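Local structure of serine protease inhibitor infestin (Triatoma infestans, 2ERW) at residues A[24-29]-A[40-45]. The protein inhibits factor XIIa, as one Kazal-type domain of a longer secreted protein that probably blocks serine proteases. Numbering follows the deposited sequence.
Sequences GNPCML and LKLVHE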
ATOM      1  N   GLY A  24      -1.951  -0.541   3.768  1.00 20.66           N
ATOM      2  CA  GLY A  24      -2.215  -1.369   4.906  1.00 21.54           C
ATOM      3  C   GLY A  24      -2.487  -2.793   4.553  1.00 21.02           C
ATOM      4  O   GLY A  24      -2.365  -3.654   5.405  1.00 22.70           O
ATOM      5  N   ASN A  25      -2.898  -3.039   3.320  1.00 20.70           N
ATOM      6  CA  ASN A  25      -3.006  -4.375   2.794  1.00 20.71           C
ATOM      7  C   ASN A  25      -3.165  -4.229   1.307  1.00 20.01           C
ATOM      8  O   ASN A  25      -3.314  -3.129   0.796  1.00 20.33           O
ATOM      9  CB  ASN A  25      -4.117  -5.183   3.467  1.00 20.61           C
ATOM     10  CG  ASN A  25      -5.464  -4.501   3.407  1.00 20.79           C
ATOM     11  OD1 ASN A  25      -5.895  -4.024   2.362  1.00 20.58           O
ATOM     12  ND2 ASN A  25      -6.167  -4.520   4.521  1.00 21.22           N
ATOM     13  N   PRO A  26      -3.033  -5.328   0.585  1.00 20.07           N
ATOM     14  CA  PRO A  26      -3.161  -5.221  -0.847  1.00 20.17           C
ATOM     15  C   PRO A  26      -4.494  -4.698  -1.317  1.00 19.74           C
ATOM     16  O   PRO A  26      -4.557  -4.020  -2.324  1.00 20.38           O
ATOM     17  CB  PRO A  26      -2.939  -6.659  -1.328  1.00 20.52           C
ATOM     18  CG  PRO A  26      -2.030  -7.208  -0.273  1.00 21.63           C
ATOM     19  CD  PRO A  26      -2.512  -6.636   1.019  1.00 21.25           C
ATOM     20  N   CYS A  27      -5.562  -5.016  -0.598  1.00 20.16           N
ATOM     21  CA  CYS A  27      -6.840  -4.483  -0.991  1.00 20.35           C
ATOM     22  C   CYS A  27      -6.782  -2.968  -0.982  1.00 20.39           C
ATOM     23  O   CYS A  27      -7.232  -2.312  -1.908  1.00 20.45           O
ATOM     24  CB  CYS A  27      -7.899  -5.022  -0.051  1.00 20.42           C
ATOM     25  SG  CYS A  27      -9.556  -4.523  -0.476  1.00 20.45           S
ATOM     26  N   MET A  28      -6.195  -2.408   0.066  1.00 20.04           N
ATOM     27  CA  MET A  28      -6.111  -0.966   0.139  1.00 20.54           C
ATOM     28  C   MET A  28      -5.201  -0.399  -0.915  1.00 20.27           C
ATOM     29  O   MET A  28      -5.457   0.675  -1.406  1.00 20.87           O
ATOM     30  CB  MET A  28      -5.616  -0.554   1.505  1.00 20.78           C
ATOM     31  CG  MET A  28      -6.585  -0.983   2.538  1.00 22.33           C
ATOM     32  SD  MET A  28      -7.933   0.138   2.624  0.34 23.14           S
ATOM     33  CE  MET A  28      -8.560  -0.236   4.259  0.34 20.64           C
ATOM     34  N   LEU A  29      -4.151  -1.115  -1.282  1.00 20.51           N
ATOM     35  CA  LEU A  29      -3.333  -0.640  -2.386  1.00 20.70           C
ATOM     36  C   LEU A  29      -4.162  -0.606  -3.645  1.00 21.69           C
ATOM     37  O   LEU A  29      -4.108   0.360  -4.402  1.00 21.75           O
ATOM     38  CB  LEU A  29      -2.122  -1.564  -2.557  1.00 21.13           C
ATOM     39  CG  LEU A  29      -1.166  -1.102  -3.653  1.00 21.55           C
ATOM     40  CD1 LEU A  29       0.235  -1.459  -3.268  1.00 22.93           C
ATOM     41  CD2 LEU A  29      -1.513  -1.709  -5.006  1.00 22.68           C
ATOM     42  N   LEU A  40      -0.536   2.674  -9.843  1.00 19.66           N
ATOM     43  CA  LEU A  40       0.054   2.184  -8.619  1.00 20.32           C
ATOM     44  C   LEU A  40       0.195   0.684  -8.674  1.00 20.79           C
ATOM     45  O   LEU A  40      -0.751  -0.019  -9.005  1.00 21.33           O
ATOM     46  CB  LEU A  40      -0.836   2.544  -7.447  1.00 20.10           C
ATOM     47  CG  LEU A  40      -0.348   2.101  -6.075  1.00 20.08           C
ATOM     48  CD1 LEU A  40       0.961   2.761  -5.736  1.00 21.93           C
ATOM     49  CD2 LEU A  40      -1.409   2.486  -5.073  1.00 19.92           C
ATOM     50  N   LYS A  41       1.377   0.204  -8.298  1.00 21.06           N
ATOM     51  CA  LYS A  41       1.638  -1.222  -8.270  1.00 21.61           C
ATOM     52  C   LYS A  41       2.178  -1.608  -6.930  1.00 21.56           C
ATOM     53  O   LYS A  41       2.798  -0.826  -6.237  1.00 21.45           O
ATOM     54  CB  LYS A  41       2.706  -1.586  -9.294  1.00 22.76           C
ATOM     55  CG  LYS A  41       2.342  -1.239 -10.730  1.00 25.77           C
ATOM     56  CD  LYS A  41       1.224  -2.141 -11.209  1.00 30.12           C
ATOM     57  CE  LYS A  41       1.160  -2.200 -12.728  0.75 32.56           C
ATOM     58  NZ  LYS A  41       0.134  -3.205 -13.122  0.75 34.86           N
ATOM     59  N   LEU A  42       1.959  -2.863  -6.586  1.00 21.35           N
ATOM     60  CA  LEU A  42       2.503  -3.425  -5.377  1.00 21.27           C
ATOM     61  C   LEU A  42       3.911  -3.852  -5.709  1.00 21.45           C
ATOM     62  O   LEU A  42       4.118  -4.761  -6.523  1.00 22.25           O
ATOM     63  CB  LEU A  42       1.638  -4.603  -4.957  1.00 20.98           C
ATOM     64  CG  LEU A  42       1.790  -5.089  -3.534  1.00 21.44           C
ATOM     65  CD1 LEU A  42       0.692  -6.083  -3.306  1.00 22.58           C
ATOM     66  CD2 LEU A  42       3.146  -5.731  -3.282  1.00 24.16           C
ATOM     67  N   VAL A  43       4.887  -3.184  -5.115  1.00 21.72           N
ATOM     68  CA  VAL A  43       6.268  -3.468  -5.474  1.00 22.16           C
ATOM     69  C   VAL A  43       6.964  -4.462  -4.577  1.00 21.28           C
ATOM     70  O   VAL A  43       7.813  -5.220  -5.038  1.00 21.22           O
ATOM     71  CB  VAL A  43       7.090  -2.174  -5.669  1.00 23.74           C
ATOM     72  CG1 VAL A  43       6.451  -1.305  -6.725  0.75 25.47           C
ATOM     73  CG2 VAL A  43       7.257  -1.438  -4.411  0.75 24.84           C
ATOM     74  N   HIS A  44       6.611  -4.479  -3.301  1.00 21.24           N
ATOM     75  CA  HIS A  44       7.121  -5.531  -2.460  1.00 20.96           C
ATOM     76  C   HIS A  44       6.273  -5.690  -1.246  1.00 20.94           C
ATOM     77  O   HIS A  44       5.543  -4.789  -0.866  1.00 21.03           O
ATOM     78  CB  HIS A  44       8.600  -5.326  -2.095  1.00 21.43           C
ATOM     79  CG  HIS A  44       8.883  -4.128  -1.242  1.00 20.66           C
ATOM     80  ND1 HIS A  44       8.593  -4.085   0.106  1.00 21.76           N
ATOM     81  CD2 HIS A  44       9.485  -2.952  -1.538  1.00 21.03           C
ATOM     82  CE1 HIS A  44       9.011  -2.932   0.605  1.00 22.13           C
ATOM     83  NE2 HIS A  44       9.551  -2.226  -0.373  1.00 21.51           N
ATOM     84  N   GLU A  45       6.376  -6.854  -0.644  1.00 20.67           N
ATOM     85  CA  GLU A  45       5.715  -7.132   0.573  1.00 20.61           C
ATOM     86  C   GLU A  45       6.333  -6.311   1.679  1.00 21.19           C
ATOM     87  O   GLU A  45       7.526  -6.020   1.652  1.00 21.19           O
ATOM     88  CB  GLU A  45       5.884  -8.616   0.871  1.00 21.03           C
ATOM     89  CG  GLU A  45       4.919  -9.122   1.897  1.00 19.90           C
ATOM     90  CD  GLU A  45       3.532  -9.158   1.340  1.00 21.47           C
ATOM     91  OE1 GLU A  45       3.481  -9.090   0.096  1.00 24.31           O
ATOM     92  OE2 GLU A  45       2.566  -9.220   2.145  1.00 21.46           O
TER
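L29 packs between L40 and L42 in a mainly apolar, leucine-centred contact that seats the first turn of helix 26-35 against the segment leading into and through strand 42-43. With CG anti to its backbone N (chi1 -177°), L29 carries both methyls toward that segment: CD1 lies 3.8 Å from L42 CB, while CG meets L40 CD2 at 3.9 Å. The L29 and L42 side chains cross at about a right angle, CD1 of L29 lying against CA and CB of L42. L40 reaches back to the helix backbone, its CD2 3.5 Å from L29 O. At the first residue of the helix, P26 CB touches L42 CD1 at 4.2 Å. Y23 adjoins both L29 and L40, and V15 both P26 and L42. Cutting L29 back to alanine would probably leave a gap beside Y23, with L40 and L42 no longer bridged by one side chain. The helix start is fixed by N25, the N-cap, whose OD1 accepts from M28 N at 2.8 Å; its ND2 donates to F9 O and N11 O, and C27 in the same turn is disulfide-bonded to C8. A short helix packed on a small antiparallel sheet and tied down by disulfides is characteristic of the Kazal fold.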